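Local coordinates for CrtC domain-containing protein (Fusarium vanettenii 77-13-4, PDB 7A0Q) that probably hydrates the isoflavonoid kievitone, as the kievitone hydratase of a plant-pathogenic fungus, and carries two lipocalin-like domains, at residues Gln102-Gly107 against Ala313-Tyr318; Thr86-Ser91 against Gly121-Lys126; Thr220-His225 against Leu285-Lys290. One frame throughout, in Å; residues are numbered along the deposited sequence.

Contact 1. Residues Gln102-Gly107 against Ala313-Tyr318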
loop_
_atom_site.group_PDB
_atom_site.type_symbol
_atom_site.label_atom_id
_atom_site.label_comp_id
_atom_site.label_asym_id
_atom_site.label_seq_id
_atom_site.Cartn_x
_atom_site.Cartn_y
_atom_site.Cartn_z
ATOM N N GLN A 102 5.655 -13.470 -7.347
ATOM C CA GLN A 102 4.715 -12.448 -7.783
ATOM C C GLN A 102 4.063 -12.869 -9.089
ATOM O O GLN A 102 4.604 -13.681 -9.845
ATOM C CB GLN A 102 5.398 -11.087 -7.969
ATOM C CG GLN A 102 6.617 -11.087 -8.902
ATOM C CD GLN A 102 6.263 -11.067 -10.382
ATOM O OE1 GLN A 102 5.294 -10.433 -10.800
ATOM N NE2 GLN A 102 7.058 -11.773 -11.184
ATOM N N TYR A 103 2.908 -12.271 -9.362
ATOM C CA TYR A 103 2.291 -12.390 -10.676
ATOM C C TYR A 103 1.352 -11.218 -10.903
ATOM O O TYR A 103 0.935 -10.536 -9.960
ATOM C CB TYR A 103 1.532 -13.715 -10.834
ATOM C CG TYR A 103 0.213 -13.758 -10.088
ATOM C CD1 TYR A 103 0.173 -14.103 -8.743
ATOM C CD2 TYR A 103 -0.980 -13.459 -10.725
ATOM C CE1 TYR A 103 -1.020 -14.153 -8.057
ATOM C CE2 TYR A 103 -2.189 -13.511 -10.043
ATOM C CZ TYR A 103 -2.198 -13.857 -8.708
ATOM O OH TYR A 103 -3.387 -13.910 -8.016
ATOM N N VAL A 104 1.033 -11.001 -12.176
ATOM C CA VAL A 104 0.036 -10.037 -12.631
ATOM C C VAL A 104 -0.872 -10.779 -13.597
ATOM O O VAL A 104 -0.382 -11.426 -14.532
ATOM C CB VAL A 104 0.675 -8.823 -13.337
ATOM C CG1 VAL A 104 -0.399 -7.808 -13.744
ATOM C CG2 VAL A 104 1.768 -8.170 -12.490
ATOM N N THR A 105 -2.182 -10.711 -13.376
ATOM C CA THR A 105 -3.141 -11.359 -14.264
ATOM C C THR A 105 -4.148 -10.328 -14.765
ATOM O O THR A 105 -4.675 -9.526 -13.987
ATOM C CB THR A 105 -3.821 -12.563 -13.573
ATOM O OG1 THR A 105 -4.617 -13.278 -14.526
ATOM C CG2 THR A 105 -4.692 -12.133 -12.401
ATOM N N VAL A 106 -4.378 -10.321 -16.077
ATOM C CA VAL A 106 -5.092 -9.238 -16.742
ATOM C C VAL A 106 -6.514 -9.684 -17.041
ATOM O O VAL A 106 -6.735 -10.784 -17.563
ATOM C CB VAL A 106 -4.357 -8.805 -18.024
ATOM C CG1 VAL A 106 -5.145 -7.739 -18.762
ATOM C CG2 VAL A 106 -2.981 -8.288 -17.667
ATOM N N GLY A 107 -7.479 -8.843 -16.669
ATOM C CA GLY A 107 -8.869 -9.040 -16.996
ATOM C C GLY A 107 -9.361 -7.997 -17.980
ATOM O O GLY A 107 -8.597 -7.190 -18.512
ATOM N N ALA A 313 3.694 -0.559 -18.670
ATOM C CA ALA A 313 4.163 0.233 -17.534
ATOM C C ALA A 313 3.166 0.199 -16.379
ATOM O O ALA A 313 3.537 -0.081 -15.234
ATOM C CB ALA A 313 4.433 1.674 -17.975
ATOM N N LEU A 314 1.890 0.465 -16.659
ATOM C CA LEU A 314 0.917 0.560 -15.573
ATOM C C LEU A 314 0.718 -0.768 -14.852
ATOM O O LEU A 314 0.332 -0.766 -13.680
ATOM C CB LEU A 314 -0.420 1.076 -16.103
ATOM C CG LEU A 314 -1.433 1.526 -15.042
ATOM C CD1 LEU A 314 -0.877 2.712 -14.265
ATOM C CD2 LEU A 314 -2.762 1.863 -15.680
ATOM N N GLN A 315 0.987 -1.893 -15.513
ATOM C CA GLN A 315 0.858 -3.187 -14.850
ATOM C C GLN A 315 2.072 -3.550 -14.009
ATOM O O GLN A 315 2.034 -4.567 -13.303
ATOM C CB GLN A 315 0.621 -4.292 -15.886
ATOM C CG GLN A 315 -0.697 -4.198 -16.624
ATOM C CD GLN A 315 -0.768 -5.182 -17.782
ATOM O OE1 GLN A 315 0.046 -6.106 -17.870
ATOM N NE2 GLN A 315 -1.735 -4.989 -18.671
ATOM N N THR A 316 3.144 -2.760 -14.067
ATOM C CA THR A 316 4.418 -3.085 -13.438
ATOM C C THR A 316 4.647 -2.179 -12.238
ATOM O O THR A 316 4.310 -0.994 -12.281
ATOM C CB THR A 316 5.563 -2.920 -14.454
ATOM O OG1 THR A 316 5.357 -3.824 -15.543
ATOM C CG2 THR A 316 6.916 -3.201 -13.831
ATOM N N ALA A 317 5.214 -2.726 -11.161
ATOM C CA ALA A 317 5.546 -1.861 -10.036
ATOM C C ALA A 317 6.629 -2.493 -9.180
ATOM O O ALA A 317 6.646 -3.712 -8.993
ATOM C CB ALA A 317 4.315 -1.574 -9.166
ATOM N N TYR A 318 7.514 -1.655 -8.642
ATOM C CA TYR A 318 8.320 -2.077 -7.509
ATOM C C TYR A 318 7.470 -1.915 -6.252
ATOM O O TYR A 318 7.018 -0.809 -5.941
ATOM C CB TYR A 318 9.617 -1.272 -7.405
ATOM C CG TYR A 318 10.623 -1.964 -6.516
ATOM C CD1 TYR A 318 10.658 -1.723 -5.146
ATOM C CD2 TYR A 318 11.513 -2.901 -7.045
ATOM C CE1 TYR A 318 11.568 -2.380 -4.326
ATOM C CE2 TYR A 318 12.429 -3.563 -6.229
ATOM C CZ TYR A 318 12.447 -3.307 -4.874
ATOM O OH TYR A 318 13.346 -3.968 -4.064
#

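Contact 2. Residues Thr86-Ser91 against Gly121-Lys126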
loop_
_atom_site.group_PDB
_atom_site.type_symbol
_atom_site.label_atom_id
_atom_site.label_comp_id
_atom_site.label_asym_id
_atom_site.label_seq_id
_atom_site.Cartn_x
_atom_site.Cartn_y
_atom_site.Cartn_z
ATOM N N THR A 86 -8.511 -4.553 -16.797
ATOM C CA THR A 86 -8.369 -4.668 -15.356
ATOM C C THR A 86 -7.169 -5.551 -15.070
ATOM O O THR A 86 -6.675 -6.261 -15.945
ATOM C CB THR A 86 -9.615 -5.285 -14.713
ATOM O OG1 THR A 86 -9.704 -6.657 -15.120
ATOM C CG2 THR A 86 -10.865 -4.564 -15.142
ATOM N N TYR A 87 -6.713 -5.540 -13.822
ATOM C CA TYR A 87 -5.761 -6.565 -13.438
ATOM C C TYR A 87 -5.827 -6.807 -11.945
ATOM O O TYR A 87 -6.307 -5.976 -11.170
ATOM C CB TYR A 87 -4.322 -6.240 -13.868
ATOM C CG TYR A 87 -3.641 -5.012 -13.288
ATOM C CD1 TYR A 87 -3.264 -4.945 -11.948
ATOM C CD2 TYR A 87 -3.285 -3.957 -14.112
ATOM C CE1 TYR A 87 -2.598 -3.826 -11.446
ATOM C CE2 TYR A 87 -2.608 -2.840 -13.617
ATOM C CZ TYR A 87 -2.273 -2.780 -12.283
ATOM O OH TYR A 87 -1.602 -1.684 -11.783
ATOM N N PHE A 88 -5.393 -8.001 -11.570
ATOM C CA PHE A 88 -5.075 -8.335 -10.195
ATOM C C PHE A 88 -3.619 -8.751 -10.153
ATOM O O PHE A 88 -3.149 -9.481 -11.032
ATOM C CB PHE A 88 -5.964 -9.472 -9.669
ATOM C CG PHE A 88 -5.721 -9.819 -8.217
ATOM C CD1 PHE A 88 -6.300 -9.066 -7.196
ATOM C CD2 PHE A 88 -4.921 -10.906 -7.875
ATOM C CE1 PHE A 88 -6.078 -9.398 -5.853
ATOM C CE2 PHE A 88 -4.695 -11.246 -6.541
ATOM C CZ PHE A 88 -5.278 -10.488 -5.524
ATOM N N ARG A 89 -2.903 -8.284 -9.135
ATOM C CA ARG A 89 -1.516 -8.675 -8.954
ATOM C C ARG A 89 -1.251 -8.902 -7.471
ATOM O O ARG A 89 -1.941 -8.353 -6.603
ATOM C CB ARG A 89 -0.547 -7.634 -9.560
ATOM C CG ARG A 89 -0.692 -6.225 -9.007
ATOM C CD ARG A 89 0.145 -5.256 -9.831
ATOM N NE ARG A 89 0.098 -3.902 -9.289
ATOM C CZ ARG A 89 0.760 -2.868 -9.806
ATOM N NH1 ARG A 89 1.516 -3.040 -10.893
ATOM N NH2 ARG A 89 0.669 -1.669 -9.244
ATOM N N ALA A 90 -0.282 -9.762 -7.183
ATOM C CA ALA A 90 -0.044 -10.168 -5.802
ATOM C C ALA A 90 1.377 -10.679 -5.673
ATOM O O ALA A 90 1.976 -11.144 -6.648
ATOM C CB ALA A 90 -1.033 -11.256 -5.354
ATOM N N SER A 91 1.892 -10.635 -4.444
ATOM C CA SER A 91 3.236 -11.135 -4.185
ATOM C C SER A 91 3.338 -11.628 -2.751
ATOM O O SER A 91 2.542 -11.260 -1.881
ATOM C CB SER A 91 4.304 -10.065 -4.451
ATOM O OG SER A 91 4.232 -8.998 -3.511
ATOM N N GLY A 121 -10.218 -13.999 -12.473
ATOM C CA GLY A 121 -10.134 -15.404 -12.132
ATOM C C GLY A 121 -10.510 -15.627 -10.677
ATOM O O GLY A 121 -11.348 -14.924 -10.108
ATOM N N ASN A 122 -9.870 -16.621 -10.065
ATOM C CA ASN A 122 -10.115 -16.953 -8.659
ATOM C C ASN A 122 -9.191 -16.188 -7.726
ATOM O O ASN A 122 -8.660 -16.741 -6.761
ATOM C CB ASN A 122 -9.970 -18.458 -8.449
ATOM C CG ASN A 122 -10.755 -18.961 -7.247
ATOM O OD1 ASN A 122 -11.554 -18.229 -6.651
ATOM N ND2 ASN A 122 -10.528 -20.219 -6.882
ATOM N N ASN A 123 -8.969 -14.906 -8.015
ATOM C CA ASN A 123 -8.091 -14.031 -7.258
ATOM C C ASN A 123 -8.783 -12.686 -7.155
ATOM O O ASN A 123 -9.375 -12.231 -8.133
ATOM C CB ASN A 123 -6.736 -13.835 -7.957
ATOM C CG ASN A 123 -6.215 -15.102 -8.607
ATOM O OD1 ASN A 123 -5.695 -15.981 -7.932
ATOM N ND2 ASN A 123 -6.329 -15.186 -9.932
ATOM N N GLY A 124 -8.718 -12.039 -5.996
ATOM C CA GLY A 124 -9.310 -10.715 -5.918
ATOM C C GLY A 124 -9.372 -10.166 -4.501
ATOM O O GLY A 124 -8.663 -10.625 -3.596
ATOM N N ILE A 125 -10.211 -9.138 -4.348
ATOM C CA ILE A 125 -10.463 -8.472 -3.073
ATOM C C ILE A 125 -11.969 -8.322 -2.935
ATOM O O ILE A 125 -12.649 -7.932 -3.889
ATOM C CB ILE A 125 -9.748 -7.107 -2.986
ATOM C CG1 ILE A 125 -8.222 -7.305 -2.996
ATOM C CG2 ILE A 125 -10.190 -6.339 -1.739
ATOM C CD1 ILE A 125 -7.424 -6.011 -3.151
ATOM N N LYS A 126 -12.509 -8.689 -1.779
ATOM C CA LYS A 126 -13.947 -8.559 -1.625
ATOM C C LYS A 126 -14.288 -8.201 -0.189
ATOM O O LYS A 126 -13.552 -8.523 0.748
ATOM C CB LYS A 126 -14.679 -9.849 -2.027
ATOM C CG LYS A 126 -14.345 -11.047 -1.161
ATOM C CD LYS A 126 -15.044 -12.331 -1.664
ATOM C CE LYS A 126 -16.563 -12.208 -1.603
ATOM N NZ LYS A 126 -17.243 -13.532 -1.823
#

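Contact 3. Residues Thr220-His225 against Leu285-Lys290. With NAG (2-acetamido-2-deoxy-beta-D-glucopyranose), chain C.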
loop_
_atom_site.group_PDB
_atom_site.type_symbol
_atom_site.label_atom_id
_atom_site.label_comp_id
_atom_site.label_asym_id
_atom_site.label_seq_id
_atom_site.Cartn_x
_atom_site.Cartn_y
_atom_site.Cartn_z
ATOM N N THR A 220 6.882 7.761 -6.568
ATOM C CA THR A 220 7.237 6.895 -5.455
ATOM C C THR A 220 6.263 7.179 -4.323
ATOM O O THR A 220 5.982 8.349 -4.023
ATOM C CB THR A 220 8.679 7.124 -4.993
ATOM O OG1 THR A 220 9.570 6.857 -6.086
ATOM C CG2 THR A 220 9.032 6.198 -3.824
ATOM N N TRP A 221 5.753 6.108 -3.705
ATOM C CA TRP A 221 4.889 6.197 -2.533
ATOM C C TRP A 221 5.522 5.411 -1.394
ATOM O O TRP A 221 5.953 4.266 -1.586
ATOM C CB TRP A 221 3.488 5.652 -2.839
ATOM C CG TRP A 221 2.516 5.648 -1.676
ATOM C CD1 TRP A 221 1.962 6.745 -1.067
ATOM C CD2 TRP A 221 1.961 4.498 -1.015
ATOM N NE1 TRP A 221 1.101 6.345 -0.057
ATOM C CE2 TRP A 221 1.085 4.975 -0.007
ATOM C CE3 TRP A 221 2.117 3.117 -1.178
ATOM C CZ2 TRP A 221 0.369 4.117 0.831
ATOM C CZ3 TRP A 221 1.398 2.254 -0.341
ATOM C CH2 TRP A 221 0.544 2.765 0.658
ATOM N N PHE A 222 5.546 6.011 -0.212
ATOM C CA PHE A 222 6.011 5.349 0.998
ATOM C C PHE A 222 4.863 5.150 1.978
ATOM O O PHE A 222 4.065 6.065 2.224
ATOM C CB PHE A 222 7.102 6.153 1.701
ATOM C CG PHE A 222 8.398 6.197 0.962
ATOM C CD1 PHE A 222 9.327 5.173 1.110
ATOM C CD2 PHE A 222 8.702 7.267 0.130
ATOM C CE1 PHE A 222 10.540 5.206 0.430
ATOM C CE2 PHE A 222 9.919 7.313 -0.548
ATOM C CZ PHE A 222 10.836 6.292 -0.400
ATOM N N GLN A 223 4.834 3.964 2.577
ATOM C CA GLN A 223 3.909 3.597 3.642
ATOM C C GLN A 223 4.770 3.221 4.840
ATOM O O GLN A 223 5.457 2.198 4.799
ATOM C CB GLN A 223 3.040 2.423 3.195
ATOM C CG GLN A 223 2.123 1.899 4.278
ATOM C CD GLN A 223 1.845 0.412 4.163
ATOM O OE1 GLN A 223 1.965 -0.319 5.146
ATOM N NE2 GLN A 223 1.448 -0.045 2.969
ATOM N N LEU A 224 4.757 4.034 5.898
ATOM C CA LEU A 224 5.714 3.854 6.988
ATOM C C LEU A 224 5.035 3.613 8.332
ATOM O O LEU A 224 4.048 4.275 8.679
ATOM C CB LEU A 224 6.653 5.062 7.107
ATOM C CG LEU A 224 7.353 5.483 5.811
ATOM C CD1 LEU A 224 8.215 6.723 6.057
ATOM C CD2 LEU A 224 8.174 4.328 5.190
ATOM N N HIS A 225 5.617 2.695 9.104
ATOM C CA HIS A 225 5.210 2.389 10.472
ATOM C C HIS A 225 6.384 2.625 11.414
ATOM O O HIS A 225 7.521 2.268 11.091
ATOM C CB HIS A 225 4.748 0.932 10.613
ATOM C CG HIS A 225 3.658 0.559 9.660
ATOM N ND1 HIS A 225 2.332 0.510 10.027
ATOM C CD2 HIS A 225 3.696 0.278 8.336
ATOM C CE1 HIS A 225 1.597 0.183 8.975
ATOM N NE2 HIS A 225 2.402 0.050 7.933
ATOM N N LEU A 285 17.346 1.522 -4.557
ATOM C CA LEU A 285 17.030 0.619 -3.453
ATOM C C LEU A 285 17.273 1.234 -2.078
ATOM O O LEU A 285 17.133 0.540 -1.070
ATOM C CB LEU A 285 17.818 -0.689 -3.580
ATOM C CG LEU A 285 17.406 -1.613 -4.723
ATOM C CD1 LEU A 285 18.162 -2.925 -4.619
ATOM C CD2 LEU A 285 15.893 -1.880 -4.710
ATOM N N ASP A 286 17.629 2.515 -2.007
ATOM C CA ASP A 286 17.739 3.231 -0.744
ATOM C C ASP A 286 17.254 4.652 -0.972
ATOM O O ASP A 286 17.254 5.143 -2.099
ATOM C CB ASP A 286 19.181 3.241 -0.202
ATOM C CG ASP A 286 19.715 1.840 0.049
ATOM O OD1 ASP A 286 19.528 1.315 1.166
ATOM O OD2 ASP A 286 20.301 1.253 -0.882
ATOM N N TRP A 287 16.819 5.300 0.109
ATOM C CA TRP A 287 16.235 6.634 0.017
ATOM C C TRP A 287 16.542 7.419 1.282
ATOM O O TRP A 287 16.785 6.853 2.354
ATOM C CB TRP A 287 14.699 6.590 -0.183
ATOM C CG TRP A 287 14.254 5.825 -1.383
ATOM C CD1 TRP A 287 13.938 6.330 -2.611
ATOM C CD2 TRP A 287 14.082 4.410 -1.475
ATOM N NE1 TRP A 287 13.592 5.312 -3.465
ATOM C CE2 TRP A 287 13.671 4.122 -2.791
ATOM C CE3 TRP A 287 14.235 3.357 -0.568
ATOM C CZ2 TRP A 287 13.420 2.820 -3.227
ATOM C CZ3 TRP A 287 13.982 2.068 -1.002
ATOM C CH2 TRP A 287 13.577 1.812 -2.322
ATOM N N LYS A 288 16.487 8.741 1.150
ATOM C CA LYS A 288 16.379 9.641 2.284
ATOM C C LYS A 288 15.110 10.469 2.145
ATOM O O LYS A 288 14.771 10.916 1.043
ATOM C CB LYS A 288 17.603 10.566 2.390
ATOM C CG LYS A 288 18.836 9.877 2.968
ATOM C CD LYS A 288 20.008 10.841 3.133
ATOM C CE LYS A 288 21.325 10.182 2.742
ATOM N NZ LYS A 288 22.504 10.828 3.395
ATOM N N LEU A 289 14.414 10.668 3.267
ATOM C CA LEU A 289 13.284 11.583 3.347
ATOM C C LEU A 289 13.529 12.555 4.484
ATOM O O LEU A 289 13.887 12.143 5.590
ATOM C CB LEU A 289 11.965 10.850 3.596
ATOM C CG LEU A 289 11.499 9.840 2.549
ATOM C CD1 LEU A 289 10.354 8.991 3.106
ATOM C CD2 LEU A 289 11.069 10.532 1.269
ATOM N N LYS A 290 13.319 13.835 4.218
ATOM C CA LYS A 290 13.345 14.872 5.243
ATOM C C LYS A 290 11.932 15.440 5.279
ATOM O O LYS A 290 11.538 16.148 4.352
ATOM C CB LYS A 290 14.374 15.940 4.885
ATOM C CG LYS A 290 14.410 17.152 5.774
ATOM C CD LYS A 290 15.773 17.827 5.692
ATOM C CE LYS A 290 15.997 18.744 6.875
ATOM N NZ LYS A 290 15.526 18.102 8.131
HETATM C C1 NAG C . 10.221 9.556 -12.005
HETATM C C2 NAG C . 11.047 9.608 -10.731
HETATM C C3 NAG C . 12.320 10.426 -10.960
HETATM C C4 NAG C . 13.083 9.961 -12.194
HETATM C C5 NAG C . 12.169 9.815 -13.403
HETATM C C6 NAG C . 12.844 9.100 -14.549
HETATM C C7 NAG C . 9.986 9.533 -8.514
HETATM C C8 NAG C . 9.253 10.321 -7.476
HETATM N N2 NAG C . 10.290 10.190 -9.634
HETATM O O3 NAG C . 13.144 10.308 -9.804
HETATM O O4 NAG C . 14.043 10.959 -12.529
HETATM O O5 NAG C . 11.017 9.026 -13.069
HETATM O O6 NAG C . 13.285 7.810 -14.146
HETATM O O7 NAG C . 10.268 8.349 -8.354
HETATM O O HOH W 1 12.122 5.778 -5.852
#

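Contact 1. Residues Gln102-Gly107 against Ala313-Tyr318
Val104 and Val106, alternate residues on one face of strand 102-107, both meet Gln315, one at its backbone and the other at its side-chain amide. Val104 comes first, and both its methyls lean on the start of the glutamine. CG2 is 3.7 Å from the carbonyl O of Gln315, while CG1, the branch anti to the valine backbone N (chi1 -178°), lies 4.2 Å from Gln315 CB. Two residues on, Val106 crosses the extended glutamine chain at about a right angle. Its CG2 is 3.7 Å from both Gln315 NE2 and OE1, so the methyl rests against the whole amide group rather than against one of its ends. That amide is held from elsewhere, OE1 accepting a hydrogen bond from the backbone N of Glu311. No hydrogen bond joins 102-107 to 313-318, and the fit is van der Waals contact of valine methyls with the glutamine's carbonyl, CB and amide. Gln315 is the third residue of a type I beta turn from Ala313 to Thr316, closed by Thr316 N donating to Ala313 O at 2.9 Å. In this two-domain calycin architecture the turn leads into strand 317-328 of the closed eight-stranded barrel of the lipocalin-like domain, and there abuts strand 100-107 of the N-terminal CrtC lipocalin domain.

Contact 2. Residues Thr86-Ser91 against Gly121-Lys126
Phe88 and Gly124, their CA atoms 6.5 Å apart, mark the place where strand 86-91 crosses strand 123-126 nearly at right angles: the axes approach to 7.3 Å and their directions differ by 96°. Instead of pairing edge to edge through hydrogen bonds, the two backbones are separated by one aromatic ring. Phe88 sends CG anti to its own N (chi1 -177°), which carries the ring across to the other strand. There the peptide bond between Asn123 and Gly124 lies over one face, with Asn123 C 4.2 Å above the ring centre and Gly124 N nearer the rim. Gly124 CA comes within 3.5 Å of Phe88 CE1; the almost fully stretched backbone there suits glycine, which has no CB to run into the carbonyl O of Asn123. Asn123 touches the same ring with its CB, 3.4 Å from Phe88 CD2. Beyond that carbon its side chain turns off to polar partners, OD1 accepting from Asn141 N and ND2 donating to Val120 O, so the buried amide is satisfied at both ends while only its aliphatic stem serves the ring. Ile125 completes the grip in a different way, at the ring edge near its plane, where CG1 stands 4.1 Å from Phe88 CE1. One phenyl group is thereby held over a face and at a rim, an orthogonal strand packing in keeping with the curled sheets of the lipocalin-like fold. Around it, Tyr103 of strand 100-107 and Val120 of strand 117-120 also touch Phe88. Strand 86-94 runs between antiparallel partners 72-81 and 100-107, whereas 123-127 pairs with 117-120 and 136-142, so the ring joins strands near the two ends of a curled succession of antiparallel strands.

Contact 3. Residues Thr220-His225 against Leu285-Lys290
Phe222 and Trp287 meet inside the eight-stranded antiparallel barrel of the second lipocalin-like domain, reaching toward each other from strands that are not neighbours in the barrel wall. Strands 220-225 and 285-290 stay 11.1 Å apart at their axes and cross at 77°, a gap bridged by side chains from both strands. The principal bump is the Phe222 ring, which points its CZ corner onto the flat face of the Trp287 indole, over its five-membered ring. This is a T-shaped pair: the phenyl and five-membered ring centroids lie 5.1 Å apart, the planes stand 82° to each other, and Phe222 CZ comes within 3.6 Å of Trp287 CG. The second torsion of Phe222 (chi2 -85°) turns one broad face of its ring to Leu289. That leucine approaches from the opposite direction and seats its CD1 methyl 4.0 Å from the ring centroid, close to the normal, in a CH-pi contact; its CD2 methyl falls nearer the rim. The two-pronged leucine therefore lies over a face while the tryptophan receives an edge, and the phenyl is boxed in from two sides. A smaller knob, Leu224 CD1, adds itself beside the same methyl, 4.3 Å from Leu289 CD1. Ile322, Val339 and Phe266, from three other barrel strands, also touch Phe222, making this part of the apolar barrel interior. At the Thr220 end the filling becomes polar. A water accepts from Trp287 NE1 at 2.8 Å and donates to Thr220 OG1, tying the indole to the first strand. The same hydroxyl donates in turn to the acetamido oxygen of a sugar of the protein's own glycan, with Thr220 OG1 2.8 Å from NAG O7.

Overall arrangement
Contacts 1 and 2 belong together, their centres about 10 Å apart and their strands 86-94 and 100-107 adjacent in one sheet. Thr105 N to Phe88 O, 2.8 Å, is probably one of the hydrogen bonds between them. The bound magnesium, whose site includes Thr86, Ser109 and Ser119, lies about 8 Å from the Val106 side chain and about 7 Å from that of Phe88. Contact 3, about 22 Å from contact 1 and 26 Å from contact 2 between centres, sits in the second domain near a glycan instead. Contact 1 is the go-between: its segment 313-318 enters the barrel of contact 3, where Tyr318 OH packs 3.4 Å from Leu285 CD2.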